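Local coordinates for protein aminotransferase class I and II (Streptococcus suis 89/1591, PDB 3P6K) that probably catalyses pyridoxal phosphate-dependent transamination, moving amino groups between amino acids and keto acids, at residues Y99-P104 against T155-I160; E194-F199 against V305-F310. All blocks are in the same frame, centred on the assembly; numbering follows the deposited sequence.

Both contacts belong to the fold of a class I and II aminotransferase, and they share no helix or strand. Contact 1 is mostly buried. It packs the end of helix 89-101 and the turn after it on strand 155-161 of the seven-stranded mixed sheet. Contact 2 is partly buried. It joins the loop after strand 189-193, a neighbour of 155-161 in that sheet, to the approach to strand 308-313 of the separate four-stranded antiparallel sheet. The centres of the two contacts are about 25 Å apart. Contact 1 combines aliphatic packing with a charged lysine end. Contact 2 relies on aromatic and valine packing and one backbone bond, with a tyrosine that reaches the cofactor-bearing residue.

Contact 1. Residues Y99-P104 against T155-I160; sequences YSLIEP and TKMICI
The adjacent residues Lys156 and Met157 of segment 155-160 meet the end of helix 89-101 in different ways. The Lys156 chain is bent at its second, third and fourth torsions. This curls it so that NZ reaches the backbone at the helix end. NZ donates to Leu101 O at 2.9 Å, nearly in line with the C=O bond. The same ammonium forms a salt bridge with Asp106, whose carboxylate also accepts from the backbone N of Glu103. Glu103 passes the lysine end with its CG, 4.0 Å from Lys156 NZ. Its carboxylate is not in contact with NZ.

Met157 is a selenomethionine and makes the apolar half. It extends to SE and then turns at chi3 (-76°), which brings its CE methyl to Leu101. CE lies 3.7 Å from Leu101 CD1 and also touches Leu101 CB. Ile102 reaches the same side chain from another point, its CD1 4.0 Å from Met157 SE. Both Leu101 and Ile102 cross Met157 at about a right angle. Leu101 also packs on Val240 and Ile243 of helix 238-245, and Met157 on Leu191 of strand 189-193.

The contact thus seats a helix end on the central sheet. A carbonyl at a helix C-terminus carries partial negative charge. Together with Asp106, it would be expected to favour the charged form of Lys156.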
loop_
_atom_site.group_PDB
_atom_site.type_symbol
_atom_site.label_atom_id
_atom_site.label_comp_id
_atom_site.label_asym_id
_atom_site.label_seq_id
_atom_site.Cartn_x
_atom_site.Cartn_y
_atom_site.Cartn_z
ATOM N N TYR B 99 -1.494 11.770 3.925
ATOM C CA TYR B 99 -2.723 11.417 4.662
ATOM C C TYR B 99 -2.627 11.805 6.153
ATOM O O TYR B 99 -3.503 12.464 6.669
ATOM C CB TYR B 99 -2.955 9.937 4.520
ATOM C CG TYR B 99 -4.346 9.548 4.613
ATOM C CD1 TYR B 99 -5.175 9.627 3.466
ATOM C CD2 TYR B 99 -4.878 9.096 5.818
ATOM C CE1 TYR B 99 -6.497 9.273 3.520
ATOM C CE2 TYR B 99 -6.184 8.730 5.887
ATOM C CZ TYR B 99 -7.000 8.815 4.727
ATOM O OH TYR B 99 -8.300 8.445 4.762
ATOM N N SER B 100 -1.512 11.465 6.803
ATOM C CA SER B 100 -1.272 11.806 8.220
ATOM C C SER B 100 -1.238 13.287 8.563
ATOM O O SER B 100 -1.802 13.690 9.582
ATOM C CB SER B 100 0.053 11.215 8.697
ATOM O OG SER B 100 0.061 9.809 8.598
ATOM N N LEU B 101 -0.604 14.092 7.721
ATOM C CA LEU B 101 -0.358 15.499 8.035
ATOM C C LEU B 101 -1.240 16.571 7.406
ATOM O O LEU B 101 -1.321 17.667 7.966
ATOM C CB LEU B 101 1.117 15.809 7.741
ATOM C CG LEU B 101 2.099 14.864 8.479
ATOM C CD1 LEU B 101 3.544 15.170 8.102
ATOM C CD2 LEU B 101 1.920 14.904 10.005
ATOM N N ILE B 102 -1.880 16.289 6.270
ATOM C CA ILE B 102 -2.665 17.309 5.582
ATOM C C ILE B 102 -4.099 17.299 6.127
ATOM O O ILE B 102 -4.727 16.256 6.153
ATOM C CB ILE B 102 -2.668 17.125 4.032
ATOM C CG1 ILE B 102 -1.244 17.109 3.451
ATOM C CG2 ILE B 102 -3.440 18.240 3.354
ATOM C CD1 ILE B 102 -0.435 18.364 3.722
ATOM N N GLU B 103 -4.573 18.470 6.558
ATOM C CA GLU B 103 -5.933 18.701 7.063
ATOM C C GLU B 103 -6.655 19.627 6.062
ATOM O O GLU B 103 -5.980 20.430 5.378
ATOM C CB GLU B 103 -5.895 19.463 8.405
ATOM C CG GLU B 103 -5.075 18.848 9.559
ATOM C CD GLU B 103 -5.662 17.568 10.101
ATOM O OE1 GLU B 103 -6.907 17.492 10.247
ATOM O OE2 GLU B 103 -4.875 16.634 10.398
ATOM N N PRO B 104 -8.018 19.555 5.984
ATOM C CA PRO B 104 -8.772 20.488 5.105
ATOM C C PRO B 104 -8.414 21.934 5.417
ATOM O O PRO B 104 -8.224 22.279 6.594
ATOM C CB PRO B 104 -10.243 20.210 5.464
ATOM C CG PRO B 104 -10.254 18.816 5.923
ATOM C CD PRO B 104 -8.933 18.603 6.644
ATOM N N THR B 155 1.426 28.214 5.693
ATOM C CA THR B 155 1.789 27.091 4.778
ATOM C C THR B 155 2.220 25.838 5.581
ATOM O O THR B 155 3.134 25.902 6.390
ATOM C CB THR B 155 2.880 27.493 3.753
ATOM O OG1 THR B 155 2.388 28.548 2.914
ATOM C CG2 THR B 155 3.278 26.314 2.869
ATOM N N LYS B 156 1.523 24.726 5.370
ATOM C CA LYS B 156 1.726 23.510 6.148
ATOM C C LYS B 156 2.936 22.728 5.651
ATOM O O LYS B 156 3.719 22.248 6.467
ATOM C CB LYS B 156 0.464 22.622 6.100
ATOM C CG LYS B 156 0.565 21.183 6.722
ATOM C CD LYS B 156 0.864 21.146 8.228
ATOM C CE LYS B 156 -0.355 21.431 9.105
ATOM N NZ LYS B 156 -1.355 20.322 9.060
HETATM N N MSE B 157 3.051 22.597 4.322
HETATM C CA MSE B 157 4.076 21.755 3.693
HETATM C C MSE B 157 4.433 22.191 2.295
HETATM O O MSE B 157 3.570 22.690 1.568
HETATM C CB MSE B 157 3.525 20.319 3.611
HETATM C CG MSE B 157 4.460 19.219 3.049
HETATM SE SE MSE B 157 3.472 17.545 3.042
HETATM C CE MSE B 157 3.589 17.166 4.946
ATOM N N ILE B 158 5.698 21.966 1.933
ATOM C CA ILE B 158 6.218 22.162 0.587
ATOM C C ILE B 158 6.574 20.748 0.101
ATOM O O ILE B 158 7.283 20.036 0.816
ATOM C CB ILE B 158 7.484 23.037 0.559
ATOM C CG1 ILE B 158 7.221 24.414 1.157
ATOM C CG2 ILE B 158 8.008 23.186 -0.849
ATOM C CD1 ILE B 158 8.438 25.299 1.222
ATOM N N CYS B 159 6.083 20.326 -1.062
ATOM C CA CYS B 159 6.394 18.998 -1.622
ATOM C C CYS B 159 7.375 19.095 -2.778
ATOM O O CYS B 159 7.107 19.811 -3.756
ATOM C CB CYS B 159 5.143 18.312 -2.163
ATOM S SG CYS B 159 3.892 17.989 -0.898
ATOM N N ILE B 160 8.473 18.352 -2.687
ATOM C CA ILE B 160 9.458 18.268 -3.761
ATOM C C ILE B 160 9.776 16.806 -4.060
ATOM O O ILE B 160 9.465 15.890 -3.252
ATOM C CB ILE B 160 10.793 19.020 -3.398
ATOM C CG1 ILE B 160 11.539 18.368 -2.207
ATOM C CG2 ILE B 160 10.525 20.535 -3.148
ATOM C CD1 ILE B 160 12.873 19.063 -1.866
#

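Contact 2. Residues E194-F199 against V305-F310; sequences EVYRSF and VVSTSF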
loop_
_atom_site.group_PDB
_atom_site.type_symbol
_atom_site.label_atom_id
_atom_site.label_comp_id
_atom_site.label_asym_id
_atom_site.label_seq_id
_atom_site.Cartn_x
_atom_site.Cartn_y
_atom_site.Cartn_z
ATOM N N GLU B 194 12.715 11.144 -2.510
ATOM C CA GLU B 194 14.105 10.995 -2.917
ATOM C C GLU B 194 14.455 9.647 -3.565
ATOM O O GLU B 194 15.610 9.241 -3.542
ATOM C CB GLU B 194 15.018 11.352 -1.722
ATOM C CG GLU B 194 14.806 12.821 -1.240
ATOM C CD GLU B 194 15.403 13.186 0.110
ATOM O OE1 GLU B 194 15.878 12.316 0.885
ATOM O OE2 GLU B 194 15.426 14.401 0.373
ATOM N N VAL B 195 13.486 9.042 -4.253
ATOM C CA VAL B 195 13.692 7.749 -4.920
ATOM C C VAL B 195 14.794 7.771 -5.995
ATOM O O VAL B 195 15.483 6.776 -6.163
ATOM C CB VAL B 195 12.404 7.119 -5.479
ATOM C CG1 VAL B 195 11.414 6.865 -4.355
ATOM C CG2 VAL B 195 11.805 7.955 -6.616
ATOM N N TYR B 196 14.989 8.905 -6.659
ATOM C CA TYR B 196 16.081 9.049 -7.623
ATOM C C TYR B 196 17.293 9.738 -6.991
ATOM O O TYR B 196 17.321 10.984 -6.849
ATOM C CB TYR B 196 15.628 9.830 -8.830
ATOM C CG TYR B 196 14.579 9.137 -9.627
ATOM C CD1 TYR B 196 14.924 8.158 -10.547
ATOM C CD2 TYR B 196 13.247 9.499 -9.515
ATOM C CE1 TYR B 196 13.963 7.535 -11.317
ATOM C CE2 TYR B 196 12.284 8.898 -10.261
ATOM C CZ TYR B 196 12.638 7.906 -11.163
ATOM O OH TYR B 196 11.685 7.283 -11.909
ATOM N N ARG B 197 18.257 8.907 -6.595
ATOM C CA ARG B 197 19.545 9.330 -6.044
ATOM C C ARG B 197 20.472 9.766 -7.170
ATOM O O ARG B 197 20.692 9.000 -8.115
ATOM C CB ARG B 197 20.225 8.159 -5.321
ATOM C CG ARG B 197 21.546 8.484 -4.604
ATOM C CD ARG B 197 22.129 7.244 -4.022
ATOM N NE ARG B 197 23.352 7.460 -3.257
ATOM C CZ ARG B 197 24.578 7.572 -3.779
ATOM N NH1 ARG B 197 24.803 7.581 -5.103
ATOM N NH2 ARG B 197 25.609 7.737 -2.957
ATOM N N SER B 198 21.028 10.976 -7.076
ATOM C CA SER B 198 22.021 11.440 -8.037
ATOM C C SER B 198 23.359 10.736 -7.819
ATOM O O SER B 198 23.821 10.597 -6.682
ATOM C CB SER B 198 22.245 12.954 -7.909
ATOM O OG SER B 198 23.229 13.408 -8.826
ATOM N N PHE B 199 23.973 10.306 -8.916
ATOM C CA PHE B 199 25.325 9.743 -8.902
ATOM C C PHE B 199 26.377 10.789 -9.352
ATOM O O PHE B 199 27.505 10.443 -9.622
ATOM C CB PHE B 199 25.376 8.499 -9.790
ATOM C CG PHE B 199 24.685 7.308 -9.211
ATOM C CD1 PHE B 199 23.327 7.135 -9.371
ATOM C CD2 PHE B 199 25.415 6.314 -8.553
ATOM C CE1 PHE B 199 22.694 6.002 -8.849
ATOM C CE2 PHE B 199 24.790 5.195 -8.046
ATOM C CZ PHE B 199 23.426 5.049 -8.190
ATOM N N VAL B 305 23.025 12.774 -13.458
ATOM C CA VAL B 305 23.323 11.321 -13.373
ATOM C C VAL B 305 22.273 10.568 -12.539
ATOM O O VAL B 305 22.546 9.887 -11.531
ATOM C CB VAL B 305 24.785 11.019 -12.919
ATOM C CG1 VAL B 305 25.169 9.574 -13.294
ATOM C CG2 VAL B 305 25.735 11.968 -13.576
ATOM N N VAL B 306 21.057 10.718 -13.043
ATOM C CA VAL B 306 19.831 10.139 -12.532
ATOM C C VAL B 306 19.230 9.409 -13.739
ATOM O O VAL B 306 19.368 9.884 -14.864
ATOM C CB VAL B 306 18.954 11.359 -12.014
ATOM C CG1 VAL B 306 17.548 11.046 -11.829
ATOM C CG2 VAL B 306 19.581 11.905 -10.707
ATOM N N SER B 307 18.523 8.311 -13.512
ATOM C CA SER B 307 18.049 7.469 -14.610
ATOM C C SER B 307 16.803 7.970 -15.380
ATOM O O SER B 307 16.289 7.228 -16.178
ATOM C CB SER B 307 17.799 6.045 -14.100
ATOM O OG SER B 307 16.566 5.946 -13.415
ATOM N N THR B 308 16.303 9.186 -15.112
ATOM C CA THR B 308 15.150 9.730 -15.848
ATOM C C THR B 308 15.659 10.971 -16.562
ATOM O O THR B 308 16.622 11.614 -16.103
ATOM C CB THR B 308 13.875 9.969 -14.956
ATOM O OG1 THR B 308 12.767 10.387 -15.783
ATOM C CG2 THR B 308 14.131 10.993 -13.865
ATOM N N SER B 309 15.105 11.215 -17.753
ATOM C CA SER B 309 15.442 12.384 -18.569
ATOM C C SER B 309 14.193 12.826 -19.239
ATOM O O SER B 309 13.228 12.038 -19.356
ATOM C CB SER B 309 16.516 12.105 -19.619
ATOM O OG SER B 309 16.099 11.210 -20.638
ATOM N N PHE B 310 14.199 14.084 -19.638
ATOM C CA PHE B 310 13.069 14.708 -20.286
ATOM C C PHE B 310 13.717 15.376 -21.501
ATOM O O PHE B 310 14.418 16.382 -21.343
ATOM C CB PHE B 310 12.382 15.637 -19.294
ATOM C CG PHE B 310 10.926 15.949 -19.598
ATOM C CD1 PHE B 310 9.991 14.927 -19.889
ATOM C CD2 PHE B 310 10.454 17.240 -19.448
ATOM C CE1 PHE B 310 8.656 15.219 -20.089
ATOM C CE2 PHE B 310 9.106 17.555 -19.658
ATOM C CZ PHE B 310 8.207 16.529 -19.978
#
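This contact joins the loop that follows strand 189-193 to the residues leading into strand 308-313, and it lies beside the cofactor site. Tyr196 OH is hydrogen-bonded to O3 of the modified residue LLP at position 222, the lysine that carries pyridoxal phosphate.

Three residues of 305-310 meet the Tyr196 side chain. Thr308 CG2 sits over one face, near the centre, in a CH-pi contact 4.3 Å from the ring centroid. Ser307 OG is at the ring edge, 3.7 Å from Tyr196 CE1. At Val306 the first torsion (163°) turns CG1 to Tyr196 CB, 3.8 Å away, and CG2 to Ser198 CA, at 3.6 Å. The Val306 and Tyr196 side chains cross at about a right angle.

Further along, Phe199 N donates to Val305 O at 3.0 Å, with an N-H...O angle of 163°. The donor is tilted 34° from the carbonyl plane. That same oxygen lies at the edge of the Phe199 ring, while Val305 CG1 touches Phe199 CB at 3.7 Å. Ser198 OG bonds to Ala304 O.

The backbone bond ties the two loops together at Phe199 and Val305. Thr308 CG2 over the ring face and Val306 at CB probably limit how Tyr196 can turn, consistent with a second-shell role in directing its hydroxyl at the cofactor.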